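SusD superfamily protein (Bacteroides fragilis, PDB 3L22) is a SusD-family protein of the bacterial outer membrane that probably binds sugar chains for uptake by a partner transporter. Local coordinates at residues Glu234-Tyr240 against Lys297-Phe302; Val355-Ser359 against Glu384-Glu388; Val227-Pro233 against Ser246-Ile250; Ile239-Phe245 against Gln320-Arg326. All coordinates share one frame; numbering follows the deposited sequence.

Contact 1 of 4, residues Glu234-Tyr240 against Lys297-Phe302; sequences EDVTLIY and KRIIAF. With ZN (zinc ion), chain D; EDO (1,2-ethanediol), chain Y.
A salt bridge at one end and an apolar patch at the other join the loop residues E234-Y240, between helix 217-225 and strand 249-253, to the short helix 297-302, in a partly buried contact. K297 reaches with an extended chain obliquely across V236 to E234, and its NZ donates to E234 O at 2.7 Å, in the carbonyl plane and on a lone pair. The same nitrogen meets E234 OE1 at 2.8 Å, because the E234 chain folds back at chi2 (-68°) and brings its carboxylate alongside its own backbone carbonyl. R358 O also accepts from NZ. E234 divides its oxygens: OE2 binds a zinc ion at 2.3 Å, with five waters completing the shell, while OE1 takes the lysine. The loop then makes a type I turn, D235 to L238, whose first half carries an Asx turn: D235 OD1 accepts from T237 N, and also from T237 OG1. This turn presents V236 and T237 to the helix, where T237 CG2 lies 3.6 Å from A301 CB. V236 CG2 reaches F302 CZ, and V236 O sits at the edge of the F302 ring, in its plane. Y240 meets that ring obliquely, planes 80° apart, Y240 CE2 3.5 Å from F302 CZ.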
# COMPACT_ATOMS: atom_id res chain seq x y z
N GLU A 234 -10.10 17.37 -11.53
CA GLU A 234 -9.16 18.50 -11.56
C GLU A 234 -8.69 18.98 -10.17
O GLU A 234 -7.64 19.63 -10.05
CB GLU A 234 -9.78 19.68 -12.32
CG GLU A 234 -9.98 19.39 -13.81
CD GLU A 234 -8.65 19.25 -14.60
OE1 GLU A 234 -7.52 19.53 -14.13
OE2 GLU A 234 -8.77 18.86 -15.75
N ASP A 235 -9.47 18.71 -9.15
CA ASP A 235 -9.17 19.14 -7.78
C ASP A 235 -8.47 17.97 -7.08
O ASP A 235 -9.10 16.95 -6.77
CB ASP A 235 -10.48 19.51 -7.09
CG ASP A 235 -10.30 20.00 -5.63
OD1 ASP A 235 -9.26 19.81 -4.97
OD2 ASP A 235 -11.27 20.57 -5.13
N VAL A 236 -7.19 18.14 -6.76
CA VAL A 236 -6.41 17.07 -6.09
C VAL A 236 -6.70 16.92 -4.58
O VAL A 236 -6.12 16.04 -3.95
CB VAL A 236 -4.89 17.30 -6.30
CG1 VAL A 236 -4.58 17.39 -7.82
CG2 VAL A 236 -4.40 18.57 -5.53
N THR A 237 -7.54 17.78 -3.99
CA THR A 237 -7.82 17.75 -2.55
C THR A 237 -9.06 16.92 -2.17
O THR A 237 -9.32 16.70 -0.99
CB THR A 237 -7.96 19.17 -1.95
OG1 THR A 237 -9.17 19.77 -2.39
CG2 THR A 237 -6.75 20.09 -2.38
N LEU A 238 -9.82 16.45 -3.16
CA LEU A 238 -11.14 15.87 -2.89
C LEU A 238 -11.11 14.68 -1.95
O LEU A 238 -11.95 14.57 -1.06
CB LEU A 238 -11.86 15.48 -4.17
CG LEU A 238 -12.25 16.60 -5.12
CD1 LEU A 238 -12.77 15.94 -6.42
CD2 LEU A 238 -13.31 17.54 -4.47
N ILE A 239 -10.12 13.83 -2.10
CA ILE A 239 -10.11 12.55 -1.39
C ILE A 239 -9.73 12.67 0.08
O ILE A 239 -9.91 11.69 0.80
CB ILE A 239 -9.24 11.47 -2.07
CG1 ILE A 239 -7.75 11.85 -2.12
CG2 ILE A 239 -9.75 11.17 -3.46
CD1 ILE A 239 -6.85 10.70 -2.64
N TYR A 240 -9.23 13.85 0.51
CA TYR A 240 -8.84 14.06 1.90
C TYR A 240 -9.90 14.82 2.71
O TYR A 240 -9.66 15.15 3.86
CB TYR A 240 -7.48 14.81 1.98
CG TYR A 240 -6.47 14.26 1.00
CD1 TYR A 240 -5.78 13.08 1.25
CD2 TYR A 240 -6.26 14.90 -0.20
CE1 TYR A 240 -4.86 12.55 0.31
CE2 TYR A 240 -5.36 14.38 -1.13
CZ TYR A 240 -4.68 13.21 -0.89
OH TYR A 240 -3.83 12.75 -1.89
N LYS A 297 -0.53 21.93 -8.68
CA LYS A 297 -1.66 21.78 -7.72
C LYS A 297 -1.31 21.05 -6.44
O LYS A 297 -1.84 21.39 -5.39
CB LYS A 297 -2.85 21.08 -8.39
CG LYS A 297 -3.52 21.92 -9.49
CD LYS A 297 -4.79 21.21 -10.02
CE LYS A 297 -5.32 21.82 -11.31
NZ LYS A 297 -6.24 20.83 -12.02
N ARG A 298 -0.43 20.05 -6.53
CA ARG A 298 -0.01 19.25 -5.41
C ARG A 298 0.90 20.03 -4.46
O ARG A 298 0.83 19.85 -3.24
CB ARG A 298 0.67 18.00 -5.92
CG ARG A 298 -0.26 17.14 -6.78
CD ARG A 298 0.47 16.13 -7.63
NE ARG A 298 1.32 16.79 -8.63
CZ ARG A 298 1.89 16.16 -9.65
NH1 ARG A 298 1.74 14.85 -9.83
NH2 ARG A 298 2.67 16.85 -10.48
N ILE A 299 1.72 20.92 -5.02
CA ILE A 299 2.59 21.80 -4.25
C ILE A 299 1.71 22.86 -3.53
O ILE A 299 1.82 23.00 -2.32
CB ILE A 299 3.69 22.44 -5.16
CG1 ILE A 299 4.59 21.33 -5.75
CG2 ILE A 299 4.50 23.54 -4.41
CD1 ILE A 299 5.21 20.36 -4.78
N ILE A 300 0.80 23.49 -4.28
CA ILE A 300 -0.13 24.47 -3.71
C ILE A 300 -0.93 23.81 -2.59
O ILE A 300 -1.02 24.37 -1.54
CB ILE A 300 -1.12 25.02 -4.76
CG1 ILE A 300 -0.37 25.81 -5.85
CG2 ILE A 300 -2.21 25.94 -4.08
CD1 ILE A 300 -1.22 26.20 -7.05
N ALA A 301 -1.44 22.60 -2.79
CA ALA A 301 -2.34 21.98 -1.79
C ALA A 301 -1.56 21.41 -0.61
O ALA A 301 -2.00 21.54 0.52
CB ALA A 301 -3.23 20.87 -2.43
N PHE A 302 -0.42 20.78 -0.88
CA PHE A 302 0.19 19.90 0.12
C PHE A 302 1.56 20.29 0.66
O PHE A 302 1.99 19.70 1.68
CB PHE A 302 0.28 18.47 -0.43
CG PHE A 302 -0.99 17.97 -1.02
CD1 PHE A 302 -2.18 18.07 -0.33
CD2 PHE A 302 -0.99 17.38 -2.27
CE1 PHE A 302 -3.37 17.61 -0.90
CE2 PHE A 302 -2.15 16.88 -2.82
CZ PHE A 302 -3.34 17.02 -2.16
ZN ZN D . -6.98 18.97 -17.20
C1 EDO Y . -5.33 19.73 1.13
O1 EDO Y . -5.05 21.15 1.20
C2 EDO Y . -6.50 19.18 1.97
O2 EDO Y . -6.12 17.99 2.70
O HOH W 1 -5.47 19.99 -15.64
O HOH W 2 -8.33 17.84 -18.78
O HOH W 3 -6.31 16.87 -16.38
O HOH W 4 -5.05 19.08 -18.69
O HOH W 5 -7.20 21.34 -17.54

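Contact 2 of 4, residues Val355-Ser359 against Glu384-Glu388; sequences VRGRS and EKRLE. With EDO (1,2-ethanediol), chain B.
R356 crosses E384 at about a right angle and touches its carboxylate with nearly every atom from CB to NH1. R356 CB is 3.4 Å from E384 OE2, CG is about equally near both oxygens, and R356 CD lies 3.4 Å from E384 OE1. With CG anti to the backbone N and the chain straight to NE, a turn at the last torsion brings R356 NH1 to E384 OE1 at 2.9 Å. The bond is nearly straight, 162° at the hydrogen; it uses the syn lone pair of OE1 and lies in the guanidinium plane, although the two flat groups stand almost perpendicular. D365 pairs with NE of R356, and R298 takes the other oxygen of E384. Helices 345-359 and 374-388, both within the SusD family region, cross here at 46°, and their axes stay 11.2 Å apart, so long charged side chains span much of the gap. One turn after E384, E388 repeats the bent glutamate shape. Its OE2 receives R358 NH2 at 2.8 Å, with the two planes only 15° apart, but the bond is bent and the donor lies out of the carboxylate plane. Water 6 joins E388 OE1 to V355 O, R358 NE and S359 OG, making four bonds in all. V355 CG1 packs 3.5 Å from E388 OE1. R298 also pairs with OE1 of E388, and R326 with its OE2.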
# COMPACT_ATOMS: atom_id res chain seq x y z
N VAL A 355 -1.51 12.13 -16.00
CA VAL A 355 -1.39 12.36 -14.57
C VAL A 355 -0.72 13.71 -14.30
O VAL A 355 -1.26 14.50 -13.53
CB VAL A 355 -0.65 11.23 -13.86
CG1 VAL A 355 -0.41 11.56 -12.36
CG2 VAL A 355 -1.46 9.90 -14.03
N ARG A 356 0.41 13.98 -14.96
CA ARG A 356 1.12 15.23 -14.69
C ARG A 356 0.27 16.44 -15.10
O ARG A 356 0.23 17.44 -14.39
CB ARG A 356 2.48 15.26 -15.39
CG ARG A 356 3.33 16.52 -15.11
CD ARG A 356 4.74 16.41 -15.68
NE ARG A 356 5.53 17.62 -15.41
CZ ARG A 356 6.18 17.88 -14.27
NH1 ARG A 356 6.21 17.01 -13.28
NH2 ARG A 356 6.84 19.02 -14.14
N GLY A 357 -0.36 16.35 -16.27
CA GLY A 357 -1.24 17.41 -16.77
C GLY A 357 -2.43 17.75 -15.89
O GLY A 357 -2.95 18.86 -15.95
N ARG A 358 -2.88 16.80 -15.08
CA ARG A 358 -3.91 17.10 -14.10
C ARG A 358 -3.46 18.17 -13.10
O ARG A 358 -4.28 19.03 -12.69
CB ARG A 358 -4.46 15.84 -13.47
CG ARG A 358 -5.67 16.06 -12.52
CD ARG A 358 -5.29 16.16 -11.08
NE ARG A 358 -4.71 14.95 -10.51
CZ ARG A 358 -5.38 13.96 -9.90
NH1 ARG A 358 -6.71 13.98 -9.81
NH2 ARG A 358 -4.71 12.93 -9.38
N SER A 359 -2.16 18.16 -12.74
CA SER A 359 -1.63 19.06 -11.72
C SER A 359 -0.73 20.20 -12.23
O SER A 359 -0.56 21.20 -11.52
CB SER A 359 -0.88 18.23 -10.68
OG SER A 359 -1.76 17.37 -9.97
N GLU A 384 7.26 11.35 -10.95
CA GLU A 384 5.84 11.68 -10.90
C GLU A 384 5.09 10.86 -9.83
O GLU A 384 4.26 11.39 -9.08
CB GLU A 384 5.18 11.51 -12.27
CG GLU A 384 3.90 12.35 -12.45
CD GLU A 384 4.16 13.86 -12.55
OE1 GLU A 384 5.21 14.29 -13.10
OE2 GLU A 384 3.27 14.62 -12.12
N LYS A 385 5.41 9.58 -9.77
CA LYS A 385 4.84 8.67 -8.79
C LYS A 385 5.24 9.11 -7.35
O LYS A 385 4.43 9.10 -6.45
CB LYS A 385 5.33 7.25 -9.10
CG LYS A 385 4.74 6.13 -8.24
CD LYS A 385 3.47 5.58 -8.81
CE LYS A 385 2.95 4.35 -8.02
NZ LYS A 385 3.86 3.21 -8.22
N ARG A 386 6.48 9.56 -7.18
CA ARG A 386 6.95 10.05 -5.88
C ARG A 386 6.16 11.27 -5.39
O ARG A 386 5.76 11.35 -4.20
CB ARG A 386 8.45 10.36 -5.96
CG ARG A 386 9.32 9.13 -6.05
CD ARG A 386 10.79 9.47 -6.29
NE ARG A 386 11.39 10.07 -5.11
CZ ARG A 386 12.66 10.42 -5.00
NH1 ARG A 386 13.51 10.28 -6.02
NH2 ARG A 386 13.09 10.96 -3.87
N LEU A 387 5.88 12.19 -6.30
CA LEU A 387 5.13 13.41 -5.97
C LEU A 387 3.63 13.12 -5.83
O LEU A 387 3.01 13.50 -4.85
CB LEU A 387 5.39 14.53 -6.99
CG LEU A 387 4.62 15.85 -6.81
CD1 LEU A 387 4.92 16.47 -5.44
CD2 LEU A 387 4.93 16.86 -7.93
N GLU A 388 3.07 12.42 -6.79
CA GLU A 388 1.66 12.06 -6.70
C GLU A 388 1.33 11.29 -5.41
O GLU A 388 0.28 11.55 -4.85
CB GLU A 388 1.22 11.27 -7.92
CG GLU A 388 -0.30 11.07 -8.10
CD GLU A 388 -1.06 12.32 -8.51
OE1 GLU A 388 -0.51 13.20 -9.23
OE2 GLU A 388 -2.24 12.41 -8.11
C1 EDO B . 2.95 0.33 -7.08
O1 EDO B . 2.22 1.54 -7.07
C2 EDO B . 3.49 -0.06 -5.69
O2 EDO B . 4.33 -1.23 -5.96
O HOH W 6 -1.83 14.84 -10.83

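Contact 3 of 4, residues Val227-Pro233 against Ser246-Ile250; sequences VTGYSLP and SQESI
The Y230 ring has I250 CG1 over the centre of one face, 3.7 Å from the centroid and 10° off the normal, a CH-pi contact; Q247 O lies at its edge, in the ring plane. S249 O comes near CE1 obliquely. The ring is set against a type I turn, S246 to S249, which leads into strand 249-253 and begins with an ST turn: S246 OG accepts from E248 N. The backbone bond S249 N to S246 O closes the turn, and S249 OG accepts from S246 N. Across the contact, the irregular chain 227-233 holds to this turn by one backbone bond, S231 N to Q247 O at 3.1 Å; the donor stands well above the carbonyl plane, not on a lone pair. E248 CA returns a CA-H...O contact to S231 O. Beyond it the E248 chain runs out extended, CG anti to the backbone N (chi1 -160°), between L232 and P233: CB faces P233 CD at 3.7 Å, and L232 CD2 lies near OE2. Its carboxylate is buried and pairs with R326 and R358, while A328 N also donates to OE2. At the other end V227 CG1 touches I250 CD1, against helix 200-213. On the solvent side, waters 7 and 8 both bond to S231 OG, at 2.8 Å and 3.0 Å, and reach Q247 OE1 only weakly.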
# COMPACT_ATOMS: atom_id res chain seq x y z
N VAL A 227 -9.06 -1.86 -15.35
CA VAL A 227 -9.57 -0.85 -14.42
C VAL A 227 -10.23 0.23 -15.25
O VAL A 227 -9.54 1.06 -15.84
CB VAL A 227 -8.43 -0.25 -13.56
CG1 VAL A 227 -8.91 0.98 -12.71
CG2 VAL A 227 -7.78 -1.34 -12.71
N THR A 228 -11.56 0.23 -15.32
CA THR A 228 -12.29 1.17 -16.17
C THR A 228 -13.32 1.91 -15.32
O THR A 228 -13.69 1.48 -14.23
CB THR A 228 -13.04 0.43 -17.30
OG1 THR A 228 -13.93 -0.50 -16.70
CG2 THR A 228 -12.05 -0.34 -18.26
N GLY A 229 -13.76 3.06 -15.85
CA GLY A 229 -14.85 3.83 -15.27
C GLY A 229 -14.42 4.94 -14.30
O GLY A 229 -15.28 5.69 -13.82
N TYR A 230 -13.12 5.02 -13.98
CA TYR A 230 -12.61 6.05 -13.07
C TYR A 230 -12.09 7.25 -13.85
O TYR A 230 -11.95 7.19 -15.08
CB TYR A 230 -11.51 5.49 -12.15
CG TYR A 230 -11.98 4.33 -11.32
CD1 TYR A 230 -12.57 4.53 -10.06
CD2 TYR A 230 -11.89 3.03 -11.80
CE1 TYR A 230 -12.99 3.45 -9.30
CE2 TYR A 230 -12.32 1.93 -11.02
CZ TYR A 230 -12.86 2.15 -9.79
OH TYR A 230 -13.31 1.09 -9.06
N SER A 231 -11.81 8.34 -13.16
CA SER A 231 -11.23 9.51 -13.81
C SER A 231 -10.36 10.28 -12.83
O SER A 231 -10.24 9.88 -11.68
CB SER A 231 -12.37 10.36 -14.38
OG SER A 231 -13.25 10.73 -13.34
N LEU A 232 -9.69 11.30 -13.35
CA LEU A 232 -8.85 12.17 -12.58
C LEU A 232 -9.57 13.48 -12.45
O LEU A 232 -9.57 14.28 -13.39
CB LEU A 232 -7.50 12.42 -13.28
CG LEU A 232 -6.58 11.23 -13.56
CD1 LEU A 232 -5.31 11.71 -14.27
CD2 LEU A 232 -6.26 10.47 -12.26
N PRO A 233 -10.21 13.73 -11.30
CA PRO A 233 -10.80 15.07 -11.10
C PRO A 233 -9.72 16.17 -11.13
O PRO A 233 -8.57 15.93 -10.79
CB PRO A 233 -11.40 14.96 -9.70
CG PRO A 233 -11.60 13.47 -9.47
CD PRO A 233 -10.49 12.82 -10.18
N SER A 246 -13.76 10.06 -4.30
CA SER A 246 -14.13 10.76 -5.50
C SER A 246 -14.25 9.72 -6.61
O SER A 246 -14.06 8.52 -6.37
CB SER A 246 -13.05 11.78 -5.87
OG SER A 246 -11.86 11.12 -6.37
N GLN A 247 -14.50 10.19 -7.83
CA GLN A 247 -14.44 9.33 -9.01
C GLN A 247 -13.04 8.76 -9.34
O GLN A 247 -12.93 7.94 -10.25
CB GLN A 247 -14.96 10.09 -10.23
CG GLN A 247 -16.49 10.26 -10.09
CD GLN A 247 -17.10 11.00 -11.22
OE1 GLN A 247 -16.39 11.58 -12.03
NE2 GLN A 247 -18.42 11.00 -11.27
N GLU A 248 -12.01 9.22 -8.63
CA GLU A 248 -10.66 8.65 -8.72
C GLU A 248 -10.43 7.44 -7.79
O GLU A 248 -9.49 6.66 -8.01
CB GLU A 248 -9.63 9.73 -8.42
CG GLU A 248 -8.26 9.41 -8.92
CD GLU A 248 -7.17 10.40 -8.50
OE1 GLU A 248 -7.50 11.56 -8.17
OE2 GLU A 248 -5.97 9.98 -8.53
N SER A 249 -11.29 7.27 -6.79
CA SER A 249 -11.02 6.36 -5.69
C SER A 249 -11.40 4.94 -6.05
O SER A 249 -12.55 4.67 -6.37
CB SER A 249 -11.83 6.80 -4.45
OG SER A 249 -11.55 8.14 -4.13
N ILE A 250 -10.43 4.04 -6.00
CA ILE A 250 -10.69 2.64 -6.31
C ILE A 250 -10.95 1.89 -5.02
O ILE A 250 -11.98 1.22 -4.87
CB ILE A 250 -9.55 2.00 -7.13
CG1 ILE A 250 -9.38 2.75 -8.47
CG2 ILE A 250 -9.85 0.50 -7.33
CD1 ILE A 250 -8.05 2.54 -9.19
O HOH W 7 -15.27 8.73 -13.48
O HOH W 8 -13.82 13.58 -12.76

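Contact 4 of 4, residues Ile239-Phe245 against Gln320-Arg326; sequences IYKAPYF and QWVPIFR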
# COMPACT_ATOMS: atom_id res chain seq x y z
N ILE A 239 -10.12 13.83 -2.10
CA ILE A 239 -10.11 12.55 -1.39
C ILE A 239 -9.73 12.67 0.08
O ILE A 239 -9.91 11.69 0.80
CB ILE A 239 -9.24 11.47 -2.07
CG1 ILE A 239 -7.75 11.85 -2.12
CG2 ILE A 239 -9.75 11.17 -3.46
CD1 ILE A 239 -6.85 10.70 -2.64
N TYR A 240 -9.23 13.85 0.51
CA TYR A 240 -8.84 14.06 1.90
C TYR A 240 -9.90 14.82 2.71
O TYR A 240 -9.66 15.15 3.86
CB TYR A 240 -7.48 14.81 1.98
CG TYR A 240 -6.47 14.26 1.00
CD1 TYR A 240 -5.78 13.08 1.25
CD2 TYR A 240 -6.26 14.90 -0.20
CE1 TYR A 240 -4.86 12.55 0.31
CE2 TYR A 240 -5.36 14.38 -1.13
CZ TYR A 240 -4.68 13.21 -0.89
OH TYR A 240 -3.83 12.75 -1.89
N LYS A 241 -11.05 15.11 2.11
CA LYS A 241 -12.15 15.76 2.80
C LYS A 241 -13.47 15.10 2.44
O LYS A 241 -13.56 14.33 1.47
CB LYS A 241 -12.18 17.23 2.51
CG LYS A 241 -12.25 17.65 1.04
CD LYS A 241 -11.75 19.14 1.03
CE LYS A 241 -11.70 19.81 -0.34
NZ LYS A 241 -10.68 21.03 -0.28
N ALA A 242 -14.48 15.36 3.27
CA ALA A 242 -15.80 14.72 3.14
C ALA A 242 -16.22 14.74 1.66
O ALA A 242 -16.13 15.79 1.02
CB ALA A 242 -16.88 15.46 4.04
N PRO A 243 -16.73 13.60 1.14
CA PRO A 243 -17.03 12.32 1.78
C PRO A 243 -15.86 11.32 1.82
O PRO A 243 -16.07 10.16 2.17
CB PRO A 243 -18.17 11.76 0.92
CG PRO A 243 -17.87 12.29 -0.48
CD PRO A 243 -17.31 13.68 -0.21
N TYR A 244 -14.67 11.81 1.49
CA TYR A 244 -13.40 11.09 1.54
C TYR A 244 -13.17 10.13 0.37
O TYR A 244 -12.32 9.25 0.46
CB TYR A 244 -13.12 10.43 2.90
CG TYR A 244 -13.28 11.36 4.08
CD1 TYR A 244 -12.34 12.34 4.36
CD2 TYR A 244 -14.41 11.30 4.88
CE1 TYR A 244 -12.51 13.22 5.42
CE2 TYR A 244 -14.58 12.16 5.95
CZ TYR A 244 -13.63 13.11 6.22
OH TYR A 244 -13.81 13.95 7.30
N PHE A 245 -13.92 10.31 -0.71
CA PHE A 245 -13.67 9.57 -1.95
C PHE A 245 -14.21 10.39 -3.10
O PHE A 245 -15.03 11.28 -2.90
CB PHE A 245 -14.32 8.16 -1.92
CG PHE A 245 -15.83 8.15 -1.77
CD1 PHE A 245 -16.42 8.19 -0.51
CD2 PHE A 245 -16.66 8.11 -2.88
CE1 PHE A 245 -17.79 8.18 -0.36
CE2 PHE A 245 -18.03 8.07 -2.75
CZ PHE A 245 -18.60 8.15 -1.50
N GLN A 320 -10.21 11.01 8.24
CA GLN A 320 -9.77 10.91 6.85
C GLN A 320 -9.52 9.45 6.47
O GLN A 320 -8.85 8.71 7.21
CB GLN A 320 -8.55 11.76 6.57
CG GLN A 320 -8.87 13.26 6.65
CD GLN A 320 -7.62 14.18 6.71
OE1 GLN A 320 -6.82 14.13 7.67
NE2 GLN A 320 -7.49 15.04 5.71
N TRP A 321 -10.09 9.04 5.34
CA TRP A 321 -9.88 7.69 4.82
C TRP A 321 -8.44 7.48 4.32
O TRP A 321 -7.77 8.44 3.89
CB TRP A 321 -10.83 7.44 3.66
CG TRP A 321 -12.30 7.35 4.02
CD1 TRP A 321 -12.92 7.80 5.17
CD2 TRP A 321 -13.33 6.84 3.19
NE1 TRP A 321 -14.26 7.54 5.11
CE2 TRP A 321 -14.54 6.96 3.90
CE3 TRP A 321 -13.34 6.28 1.91
CZ2 TRP A 321 -15.77 6.57 3.36
CZ3 TRP A 321 -14.58 5.88 1.38
CH2 TRP A 321 -15.76 6.01 2.11
N VAL A 322 -7.95 6.25 4.45
CA VAL A 322 -6.65 5.85 3.99
C VAL A 322 -6.83 5.33 2.56
O VAL A 322 -7.50 4.31 2.35
CB VAL A 322 -6.05 4.80 4.92
CG1 VAL A 322 -4.62 4.32 4.43
CG2 VAL A 322 -5.99 5.39 6.36
N PRO A 323 -6.28 6.04 1.56
CA PRO A 323 -6.38 5.63 0.17
C PRO A 323 -5.36 4.55 -0.21
O PRO A 323 -4.12 4.79 -0.15
CB PRO A 323 -6.09 6.93 -0.56
CG PRO A 323 -5.10 7.63 0.30
CD PRO A 323 -5.46 7.26 1.71
N ILE A 324 -5.84 3.37 -0.58
CA ILE A 324 -4.95 2.26 -0.98
C ILE A 324 -4.67 2.33 -2.48
O ILE A 324 -3.52 2.37 -2.88
CB ILE A 324 -5.56 0.90 -0.58
CG1 ILE A 324 -5.80 0.85 0.96
CG2 ILE A 324 -4.72 -0.28 -1.05
CD1 ILE A 324 -4.57 1.03 1.84
N PHE A 325 -5.71 2.33 -3.30
CA PHE A 325 -5.61 2.44 -4.74
C PHE A 325 -6.48 3.58 -5.25
O PHE A 325 -7.69 3.65 -4.93
CB PHE A 325 -6.12 1.17 -5.44
CG PHE A 325 -5.45 -0.11 -5.01
CD1 PHE A 325 -4.06 -0.20 -4.96
CD2 PHE A 325 -6.21 -1.24 -4.72
CE1 PHE A 325 -3.46 -1.38 -4.60
CE2 PHE A 325 -5.62 -2.41 -4.36
CZ PHE A 325 -4.24 -2.49 -4.29
N ARG A 326 -5.89 4.45 -6.06
CA ARG A 326 -6.66 5.43 -6.83
C ARG A 326 -6.16 5.49 -8.26
O ARG A 326 -5.05 5.01 -8.58
CB ARG A 326 -6.67 6.80 -6.13
CG ARG A 326 -5.40 7.49 -5.94
CD ARG A 326 -5.62 8.77 -5.14
NE ARG A 326 -4.40 9.42 -4.72
CZ ARG A 326 -3.66 10.28 -5.45
NH1 ARG A 326 -3.98 10.62 -6.70
NH2 ARG A 326 -2.57 10.83 -4.92
O HOH W 9 -8.41 9.31 1.27
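Y240 O accepts from Q320 NE2 at 2.9 Å, a nearly straight bond (167° at the hydrogen) that lies in both the carbonyl and the amide planes and lands on a lone pair. Q320 OE1 takes D314 N, which fixes the rotation of the amide. A second link is water 9, which donates to I239 O and to W321 O and so ties the two backbones together. Beside these bonds Y244, F245 and W321 form an aromatic cluster. Y244 CB stands over the five-membered ring of W321, 3.4 Å from its centroid, a CH-pi contact. The Y244 ring itself is slid off that ring, the planes 27° apart. F245 lies alongside W321 and points the same way; its CD1 comes 3.5 Å from CH2, but this pair too is slid well apart. P243 O sits over the same indole face as Y244 CB, and the peptide before P243 is cis. Q320 CG packs against Y244 CE1. At the inner end I239 CD1 rests 3.4 Å from R326 CD, because CG1 is turned between the backbone N and the carbonyl carbon (chi1 63°). The R326 guanidinium goes on to E248, E388 and E392, the last also bonded to Y240 OH. W321 packs on helix 192-196, and strand 322-326, bulged where I324 and F325 face F251, pairs antiparallel with strand 249-253 and ends at R326, the N-cap of helix 327-339.

Overall arrangement
Contacts 2 and 3 are buried, whereas contacts 1 and 4 are partly exposed, contact 1 reaching the zinc ion at the surface. Contact 3 folds the chain 227-250 back on itself, and contacts 1 and 4 set its overlapping middle parts against helix 297-302 and residues 320-326; they share I239 and Y240, and contacts 3 and 4 meet in the two-stranded sheet. Contact 2 differs in joining two helices almost wholly through charge, where contact 3 relies on backbone and ring packing and contact 4 on an aromatic cluster. Buried charged side chains connect them: R298 of contact 1 pairs with E384, R358 of contact 2 with E248, and R326 of contact 4 with both E248 and E388.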